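Local coordinates for Mab-21 domain-containing protein (Tribolium castaneum, PDB 7LT2), which senses double-stranded RNA in the cytoplasm and, as a nucleotidyltransferase, makes the cyclic dinucleotide 2',3'-cGAMP from ATP and GTP to trigger innate immunity, at residues A[255-268]-A[297-309]. Sequence-based numbering, arbitrary orientation.
Sequences KNRLKPAVKLIKKL and WNKSLREVFMTTL
Ala261 and Phe305 have the closest CA atoms of the two segments, 5.0 Å apart, where helices 258-268 and 301-309 cross at -52°. This is consistent with the small side chain of Ala261, whose CB lies 3.9 Å from Val304 CG1. The phenyl group of Phe305, its CG anti to the backbone N (chi1 169°), reaches along helix 258-268, and its CE1 corner meets Leu264 CB at 3.6 Å and Ile265 CG1 slightly farther off. Ile265 extends its CD1 past the ring to Thr308 OG1, a hydroxyl bonded back to Val304 O; that carbonyl also accepts Thr308 N, from the opposite face of its plane. Leu268 CD2 against Leu309 CD1 continues the apolar seam, while Leu301 CD1 packs on Pro260 CB nearer the helix starts.

Beyond Val304, one face of the Trp297 indole takes two CH-pi contacts. Leu258 CD1 stands 3.6 Å from the centroid of the six-membered ring of Trp297, only 8° off its normal, and Lys255 CD lies over the five-membered ring; the Lys255 ammonium continues to Leu251 O.

At the polar edge Arg257 holds the 3-10 segment and loop leading into helix 301-309 with its backbone N and its side-chain NE. The backbone N donates to Trp297 O, and Arg257 NE, brought round by a bend at chi2, reaches Lys299 O at 2.6 Å, close to the guanidinium plane. A water joins Arg257 NH2 to Asn298 O, and Asn256 ND2 bonds Asn298 OD1 at 3.2 Å. Ser300 OG N-caps the helix through Glu303 N.

The contact thus joins two helices of the Mab-21 HhH/H2TH-like domain. Helix 278-291, which carries manganese-binding Ile289 and Glu290, packs on Leu258 and Thr308; helix 5-13 touches Leu264, Leu301 and Phe305, and helix 337-354 touches Leu268 and Leu309.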
ATOM      1  N   LYS A 255     -10.366  15.209   4.398  1.00 16.86           N
ATOM      2  CA  LYS A 255     -10.137  16.241   3.395  1.00 19.50           C
ATOM      3  C   LYS A 255     -11.178  16.190   2.282  1.00 19.40           C
ATOM      4  O   LYS A 255     -10.886  16.537   1.133  1.00 22.58           O
ATOM      5  CB  LYS A 255      -8.719  16.152   2.831  1.00 19.38           C
ATOM      6  CG  LYS A 255      -7.685  16.716   3.806  1.00 20.95           C
ATOM      7  CD  LYS A 255      -6.285  16.761   3.228  1.00 21.37           C
ATOM      8  CE  LYS A 255      -5.353  17.576   4.119  1.00 22.36           C
ATOM      9  NZ  LYS A 255      -5.126  16.964   5.459  1.00 19.56           N
ATOM     10  N   ASN A 256     -12.395  15.767   2.619  1.00 24.67           N
ATOM     11  CA  ASN A 256     -13.597  16.021   1.827  1.00 22.09           C
ATOM     12  C   ASN A 256     -13.436  15.650   0.358  1.00 19.90           C
ATOM     13  O   ASN A 256     -13.593  14.483  -0.008  1.00 21.56           O
ATOM     14  CB  ASN A 256     -14.002  17.491   1.973  1.00 23.16           C
ATOM     15  CG  ASN A 256     -15.438  17.739   1.569  1.00 25.67           C
ATOM     16  OD1 ASN A 256     -16.130  16.834   1.102  1.00 27.52           O
ATOM     17  ND2 ASN A 256     -15.900  18.970   1.759  1.00 27.30           N
ATOM     18  N   ARG A 257     -13.122  16.632  -0.489  1.00 19.91           N
ATOM     19  CA  ARG A 257     -13.037  16.386  -1.925  1.00 18.44           C
ATOM     20  C   ARG A 257     -11.775  15.636  -2.350  1.00 18.52           C
ATOM     21  O   ARG A 257     -11.684  15.232  -3.516  1.00 19.02           O
ATOM     22  CB  ARG A 257     -13.115  17.710  -2.697  1.00 17.97           C
ATOM     23  CG  ARG A 257     -14.538  18.184  -3.019  1.00 19.50           C
ATOM     24  CD  ARG A 257     -15.278  18.605  -1.763  1.00 25.83           C
ATOM     25  NE  ARG A 257     -16.433  19.448  -2.062  1.00 25.73           N
ATOM     26  CZ  ARG A 257     -17.693  19.039  -2.028  1.00 28.56           C
ATOM     27  NH1 ARG A 257     -18.009  17.789  -1.729  1.00 31.25           N
ATOM     28  NH2 ARG A 257     -18.664  19.910  -2.286  1.00 26.83           N
ATOM     29  N   LEU A 258     -10.815  15.417  -1.446  1.00 17.03           N
ATOM     30  CA  LEU A 258      -9.494  14.946  -1.867  1.00 16.58           C
ATOM     31  C   LEU A 258      -9.549  13.552  -2.488  1.00 19.04           C
ATOM     32  O   LEU A 258      -9.018  13.333  -3.581  1.00 17.80           O
ATOM     33  CB  LEU A 258      -8.518  14.963  -0.687  1.00 17.80           C
ATOM     34  CG  LEU A 258      -7.076  14.547  -1.026  1.00 17.21           C
ATOM     35  CD1 LEU A 258      -6.086  15.341  -0.190  1.00 21.21           C
ATOM     36  CD2 LEU A 258      -6.838  13.045  -0.828  1.00 17.93           C
ATOM     37  N   LYS A 259     -10.143  12.579  -1.789  1.00 17.72           N
ATOM     38  CA  LYS A 259     -10.063  11.204  -2.283  1.00 17.84           C
ATOM     39  C   LYS A 259     -10.866  11.007  -3.569  1.00 19.86           C
ATOM     40  O   LYS A 259     -10.378  10.320  -4.476  1.00 17.38           O
ATOM     41  CB  LYS A 259     -10.485  10.207  -1.194  1.00 17.04           C
ATOM     42  CG  LYS A 259      -9.486  10.153  -0.042  1.00 19.64           C
ATOM     43  CD  LYS A 259      -9.793   9.037   0.940  1.00 14.74           C
ATOM     44  CE  LYS A 259      -8.769   9.035   2.069  1.00 16.52           C
ATOM     45  NZ  LYS A 259      -9.015   7.929   3.037  1.00 20.67           N
ATOM     46  N   PRO A 260     -12.070  11.581  -3.718  1.00 16.48           N
ATOM     47  CA  PRO A 260     -12.696  11.551  -5.054  1.00 17.55           C
ATOM     48  C   PRO A 260     -11.816  12.153  -6.137  1.00 17.33           C
ATOM     49  O   PRO A 260     -11.713  11.585  -7.230  1.00 18.74           O
ATOM     50  CB  PRO A 260     -13.997  12.345  -4.850  1.00 16.34           C
ATOM     51  CG  PRO A 260     -14.334  12.102  -3.416  1.00 17.79           C
ATOM     52  CD  PRO A 260     -13.009  12.085  -2.697  1.00 16.13           C
ATOM     53  N   ALA A 261     -11.149  13.274  -5.852  1.00 17.98           N
ATOM     54  CA  ALA A 261     -10.293  13.899  -6.858  1.00 18.01           C
ATOM     55  C   ALA A 261      -9.127  12.993  -7.238  1.00 17.30           C
ATOM     56  O   ALA A 261      -8.764  12.898  -8.418  1.00 17.34           O
ATOM     57  CB  ALA A 261      -9.782  15.248  -6.347  1.00 17.41           C
ATOM     58  N   VAL A 262      -8.523  12.322  -6.252  1.00 16.22           N
ATOM     59  CA  VAL A 262      -7.418  11.415  -6.561  1.00 14.27           C
ATOM     60  C   VAL A 262      -7.896  10.299  -7.474  1.00 15.74           C
ATOM     61  O   VAL A 262      -7.232   9.953  -8.457  1.00 17.36           O
ATOM     62  CB  VAL A 262      -6.795  10.840  -5.277  1.00 16.49           C
ATOM     63  CG1 VAL A 262      -5.745   9.786  -5.638  1.00 15.92           C
ATOM     64  CG2 VAL A 262      -6.159  11.933  -4.456  1.00 19.63           C
ATOM     65  N   LYS A 263      -9.055   9.720  -7.159  1.00 17.08           N
ATOM     66  CA  LYS A 263      -9.542   8.574  -7.916  1.00 15.41           C
ATOM     67  C   LYS A 263      -9.978   8.973  -9.318  1.00 16.60           C
ATOM     68  O   LYS A 263      -9.772   8.204 -10.263  1.00 18.59           O
ATOM     69  CB  LYS A 263     -10.674   7.893  -7.142  1.00 16.51           C
ATOM     70  CG  LYS A 263     -10.151   7.098  -5.927  1.00 15.81           C
ATOM     71  CD  LYS A 263     -11.271   6.406  -5.167  1.00 19.92           C
ATOM     72  CE  LYS A 263     -11.954   7.365  -4.204  1.00 24.75           C
ATOM     73  NZ  LYS A 263     -12.914   6.653  -3.312  1.00 28.65           N
ATOM     74  N   LEU A 264     -10.547  10.174  -9.478  1.00 17.07           N
ATOM     75  CA  LEU A 264     -10.874  10.662 -10.816  1.00 18.26           C
ATOM     76  C   LEU A 264      -9.619  10.786 -11.670  1.00 18.02           C
ATOM     77  O   LEU A 264      -9.617  10.400 -12.843  1.00 17.25           O
ATOM     78  CB  LEU A 264     -11.595  12.011 -10.730  1.00 18.59           C
ATOM     79  CG  LEU A 264     -13.003  12.004 -10.135  1.00 22.97           C
ATOM     80  CD1 LEU A 264     -13.423  13.412  -9.728  1.00 22.39           C
ATOM     81  CD2 LEU A 264     -13.992  11.428 -11.127  1.00 21.24           C
ATOM     82  N   ILE A 265      -8.538  11.316 -11.093  1.00 18.40           N
ATOM     83  CA  ILE A 265      -7.287  11.422 -11.838  1.00 18.37           C
ATOM     84  C   ILE A 265      -6.696  10.040 -12.098  1.00 17.92           C
ATOM     85  O   ILE A 265      -6.193   9.767 -13.196  1.00 19.12           O
ATOM     86  CB  ILE A 265      -6.301  12.347 -11.099  1.00 18.44           C
ATOM     87  CG1 ILE A 265      -6.833  13.785 -11.111  1.00 20.56           C
ATOM     88  CG2 ILE A 265      -4.910  12.267 -11.725  1.00 19.84           C
ATOM     89  CD1 ILE A 265      -5.985  14.769 -10.332  1.00 20.14           C
ATOM     90  N   LYS A 266      -6.764   9.136 -11.112  1.00 17.83           N
ATOM     91  CA  LYS A 266      -6.269   7.777 -11.341  1.00 16.32           C
ATOM     92  C   LYS A 266      -7.073   7.073 -12.428  1.00 18.84           C
ATOM     93  O   LYS A 266      -6.517   6.296 -13.214  1.00 19.81           O
ATOM     94  CB  LYS A 266      -6.300   6.963 -10.040  1.00 16.50           C
ATOM     95  CG  LYS A 266      -5.210   7.332  -9.045  1.00 17.02           C
ATOM     96  CD  LYS A 266      -5.364   6.574  -7.727  1.00 16.32           C
ATOM     97  CE  LYS A 266      -5.178   5.080  -7.914  1.00 16.98           C
ATOM     98  NZ  LYS A 266      -5.088   4.334  -6.616  1.00 17.45           N
ATOM     99  N   LYS A 267      -8.385   7.328 -12.489  1.00 17.12           N
ATOM    100  CA  LYS A 267      -9.195   6.749 -13.555  1.00 17.67           C
ATOM    101  C   LYS A 267      -8.750   7.269 -14.913  1.00 20.03           C
ATOM    102  O   LYS A 267      -8.641   6.503 -15.877  1.00 21.41           O
ATOM    103  CB  LYS A 267     -10.674   7.064 -13.316  1.00 19.20           C
ATOM    104  CG  LYS A 267     -11.646   6.433 -14.322  1.00 23.67           C
ATOM    105  CD  LYS A 267     -11.721   4.925 -14.145  1.00 24.65           C
ATOM    106  CE  LYS A 267     -12.894   4.309 -14.906  1.00 26.74           C
ATOM    107  NZ  LYS A 267     -12.763   4.538 -16.363  1.00 34.60           N
ATOM    108  N   LEU A 268      -8.475   8.575 -14.999  1.00 18.61           N
ATOM    109  CA  LEU A 268      -7.934   9.152 -16.224  1.00 22.34           C
ATOM    110  C   LEU A 268      -6.591   8.528 -16.579  1.00 22.98           C
ATOM    111  O   LEU A 268      -6.317   8.244 -17.752  1.00 22.38           O
ATOM    112  CB  LEU A 268      -7.796  10.665 -16.055  1.00 21.62           C
ATOM    113  CG  LEU A 268      -7.292  11.485 -17.243  1.00 26.86           C
ATOM    114  CD1 LEU A 268      -8.241  11.348 -18.424  1.00 30.10           C
ATOM    115  CD2 LEU A 268      -7.121  12.949 -16.846  1.00 26.86           C
ATOM    116  N   TRP A 297      -9.633  21.945   0.194  1.00 20.02           N
ATOM    117  CA  TRP A 297     -10.324  20.673   0.044  1.00 21.26           C
ATOM    118  C   TRP A 297     -11.826  20.772   0.281  1.00 21.32           C
ATOM    119  O   TRP A 297     -12.535  19.780   0.076  1.00 19.47           O
ATOM    120  CB  TRP A 297      -9.681  19.652   0.985  1.00 21.03           C
ATOM    121  CG  TRP A 297      -8.192  19.591   0.767  1.00 19.17           C
ATOM    122  CD1 TRP A 297      -7.219  20.037   1.616  1.00 19.60           C
ATOM    123  CD2 TRP A 297      -7.514  19.097  -0.396  1.00 18.91           C
ATOM    124  NE1 TRP A 297      -5.980  19.834   1.060  1.00 20.29           N
ATOM    125  CE2 TRP A 297      -6.131  19.263  -0.175  1.00 20.00           C
ATOM    126  CE3 TRP A 297      -7.942  18.531  -1.603  1.00 18.49           C
ATOM    127  CZ2 TRP A 297      -5.168  18.878  -1.113  1.00 19.87           C
ATOM    128  CZ3 TRP A 297      -6.983  18.144  -2.537  1.00 19.91           C
ATOM    129  CH2 TRP A 297      -5.611  18.322  -2.284  1.00 20.16           C
ATOM    130  N   ASN A 298     -12.329  21.936   0.682  1.00 20.89           N
ATOM    131  CA  ASN A 298     -13.761  22.146   0.845  1.00 24.35           C
ATOM    132  C   ASN A 298     -14.386  22.862  -0.342  1.00 26.64           C
ATOM    133  O   ASN A 298     -15.587  23.147  -0.318  1.00 26.97           O
ATOM    134  CB  ASN A 298     -14.036  22.921   2.137  1.00 24.60           C
ATOM    135  CG  ASN A 298     -13.684  22.112   3.369  1.00 27.67           C
ATOM    136  OD1 ASN A 298     -13.865  20.895   3.384  1.00 26.25           O
ATOM    137  ND2 ASN A 298     -13.161  22.776   4.397  1.00 27.34           N
ATOM    138  N   LYS A 299     -13.606  23.143  -1.382  1.00 24.18           N
ATOM    139  CA  LYS A 299     -14.161  23.711  -2.599  1.00 23.72           C
ATOM    140  C   LYS A 299     -14.978  22.648  -3.332  1.00 22.70           C
ATOM    141  O   LYS A 299     -15.052  21.489  -2.921  1.00 24.22           O
ATOM    142  CB  LYS A 299     -13.041  24.283  -3.462  1.00 24.10           C
ATOM    143  CG  LYS A 299     -12.359  25.459  -2.788  1.00 27.60           C
ATOM    144  CD  LYS A 299     -11.278  26.078  -3.631  1.00 31.16           C
ATOM    145  CE  LYS A 299     -10.837  27.404  -3.023  1.00 42.68           C
ATOM    146  NZ  LYS A 299     -10.062  28.243  -3.977  1.00 45.34           N
ATOM    147  N   SER A 300     -15.625  23.057  -4.420  1.00 25.53           N
ATOM    148  CA  SER A 300     -16.428  22.114  -5.185  1.00 22.54           C
ATOM    149  C   SER A 300     -15.545  20.988  -5.707  1.00 22.86           C
ATOM    150  O   SER A 300     -14.336  21.153  -5.896  1.00 20.55           O
ATOM    151  CB  SER A 300     -17.132  22.816  -6.347  1.00 24.93           C
ATOM    152  OG  SER A 300     -16.229  23.135  -7.396  1.00 24.50           O
ATOM    153  N   LEU A 301     -16.155  19.822  -5.915  1.00 20.29           N
ATOM    154  CA  LEU A 301     -15.398  18.712  -6.481  1.00 20.77           C
ATOM    155  C   LEU A 301     -14.836  19.075  -7.849  1.00 21.54           C
ATOM    156  O   LEU A 301     -13.701  18.710  -8.178  1.00 19.75           O
ATOM    157  CB  LEU A 301     -16.265  17.455  -6.561  1.00 19.50           C
ATOM    158  CG  LEU A 301     -15.546  16.201  -7.076  1.00 17.93           C
ATOM    159  CD1 LEU A 301     -14.199  15.973  -6.370  1.00 21.00           C
ATOM    160  CD2 LEU A 301     -16.434  14.977  -6.920  1.00 19.19           C
ATOM    161  N   ARG A 302     -15.605  19.816  -8.653  1.00 22.31           N
ATOM    162  CA  ARG A 302     -15.099  20.239  -9.954  1.00 19.60           C
ATOM    163  C   ARG A 302     -13.850  21.101  -9.806  1.00 21.26           C
ATOM    164  O   ARG A 302     -12.856  20.899 -10.513  1.00 22.34           O
ATOM    165  CB  ARG A 302     -16.181  20.990 -10.728  1.00 21.90           C
ATOM    166  CG  ARG A 302     -15.760  21.330 -12.149  1.00 20.87           C
ATOM    167  CD  ARG A 302     -16.807  22.160 -12.849  1.00 23.98           C
ATOM    168  NE  ARG A 302     -16.335  22.623 -14.148  1.00 28.14           N
ATOM    169  CZ  ARG A 302     -16.936  23.564 -14.862  1.00 34.25           C
ATOM    170  NH1 ARG A 302     -18.038  24.157 -14.432  1.00 31.81           N
ATOM    171  NH2 ARG A 302     -16.415  23.922 -16.031  1.00 33.37           N
ATOM    172  N   GLU A 303     -13.875  22.065  -8.878  1.00 21.43           N
ATOM    173  CA  GLU A 303     -12.728  22.956  -8.740  1.00 19.91           C
ATOM    174  C   GLU A 303     -11.508  22.221  -8.193  1.00 21.50           C
ATOM    175  O   GLU A 303     -10.383  22.444  -8.662  1.00 20.65           O
ATOM    176  CB  GLU A 303     -13.068  24.154  -7.851  1.00 28.73           C
ATOM    177  CG  GLU A 303     -11.912  25.136  -7.748  1.00 26.82           C
ATOM    178  CD  GLU A 303     -12.271  26.427  -7.043  1.00 38.69           C
ATOM    179  OE1 GLU A 303     -13.442  26.592  -6.632  1.00 30.42           O
ATOM    180  OE2 GLU A 303     -11.369  27.280  -6.908  1.00 36.62           O
ATOM    181  N   VAL A 304     -11.698  21.345  -7.205  1.00 21.24           N
ATOM    182  CA  VAL A 304     -10.568  20.577  -6.685  1.00 19.87           C
ATOM    183  C   VAL A 304      -9.999  19.671  -7.772  1.00 20.48           C
ATOM    184  O   VAL A 304      -8.776  19.587  -7.954  1.00 19.88           O
ATOM    185  CB  VAL A 304     -10.989  19.775  -5.438  1.00 19.21           C
ATOM    186  CG1 VAL A 304      -9.834  18.892  -4.943  1.00 18.65           C
ATOM    187  CG2 VAL A 304     -11.443  20.713  -4.329  1.00 20.60           C
ATOM    188  N   PHE A 305     -10.873  18.985  -8.510  1.00 20.08           N
ATOM    189  CA  PHE A 305     -10.417  18.106  -9.586  1.00 20.28           C
ATOM    190  C   PHE A 305      -9.650  18.882 -10.651  1.00 20.17           C
ATOM    191  O   PHE A 305      -8.548  18.486 -11.050  1.00 18.10           O
ATOM    192  CB  PHE A 305     -11.612  17.377 -10.206  1.00 18.67           C
ATOM    193  CG  PHE A 305     -11.286  16.642 -11.488  1.00 20.63           C
ATOM    194  CD1 PHE A 305     -10.527  15.480 -11.467  1.00 19.37           C
ATOM    195  CD2 PHE A 305     -11.765  17.098 -12.705  1.00 20.02           C
ATOM    196  CE1 PHE A 305     -10.232  14.802 -12.639  1.00 20.04           C
ATOM    197  CE2 PHE A 305     -11.474  16.424 -13.883  1.00 22.47           C
ATOM    198  CZ  PHE A 305     -10.708  15.275 -13.851  1.00 19.81           C
ATOM    199  N   MET A 306     -10.223  19.987 -11.136  1.00 22.14           N
ATOM    200  CA  MET A 306      -9.569  20.755 -12.192  1.00 21.86           C
ATOM    201  C   MET A 306      -8.246  21.340 -11.724  1.00 20.38           C
ATOM    202  O   MET A 306      -7.262  21.355 -12.474  1.00 19.85           O
ATOM    203  CB  MET A 306     -10.494  21.869 -12.684  1.00 22.05           C
ATOM    204  CG  MET A 306     -11.687  21.375 -13.488  1.00 23.57           C
ATOM    205  SD  MET A 306     -11.196  20.470 -14.970  1.00 24.52           S
ATOM    206  CE  MET A 306     -10.192  21.704 -15.786  1.00 25.03           C
ATOM    207  N   THR A 307      -8.198  21.839 -10.490  1.00 20.93           N
ATOM    208  CA  THR A 307      -6.974  22.471 -10.018  1.00 21.54           C
ATOM    209  C   THR A 307      -5.873  21.444  -9.789  1.00 19.89           C
ATOM    210  O   THR A 307      -4.723  21.670 -10.186  1.00 21.46           O
ATOM    211  CB  THR A 307      -7.248  23.265  -8.744  1.00 21.39           C
ATOM    212  OG1 THR A 307      -8.106  24.366  -9.059  1.00 23.72           O
ATOM    213  CG2 THR A 307      -5.945  23.794  -8.159  1.00 25.80           C
ATOM    214  N   THR A 308      -6.202  20.306  -9.163  1.00 19.05           N
ATOM    215  CA  THR A 308      -5.177  19.293  -8.928  1.00 17.58           C
ATOM    216  C   THR A 308      -4.757  18.622 -10.229  1.00 20.92           C
ATOM    217  O   THR A 308      -3.596  18.232 -10.370  1.00 20.85           O
ATOM    218  CB  THR A 308      -5.647  18.246  -7.908  1.00 17.99           C
ATOM    219  OG1 THR A 308      -6.869  17.622  -8.334  1.00 18.58           O
ATOM    220  CG2 THR A 308      -5.850  18.885  -6.539  1.00 17.06           C
ATOM    221  N   LEU A 309      -5.673  18.506 -11.195  1.00 17.85           N
ATOM    222  CA  LEU A 309      -5.297  17.961 -12.497  1.00 18.03           C
ATOM    223  C   LEU A 309      -4.288  18.862 -13.197  1.00 20.40           C
ATOM    224  O   LEU A 309      -3.313  18.375 -13.783  1.00 20.37           O
ATOM    225  CB  LEU A 309      -6.536  17.766 -13.372  1.00 19.32           C
ATOM    226  CG  LEU A 309      -6.308  17.266 -14.807  1.00 19.43           C
ATOM    227  CD1 LEU A 309      -5.655  15.886 -14.842  1.00 19.96           C
ATOM    228  CD2 LEU A 309      -7.616  17.252 -15.589  1.00 21.90           C
TER
HETATM  229  O   HOH W   1     -17.670  21.407   1.388  1.00 39.45           O
HETATM  230  O   HOH W   2     -18.020  22.803  -1.878  1.00 32.99           O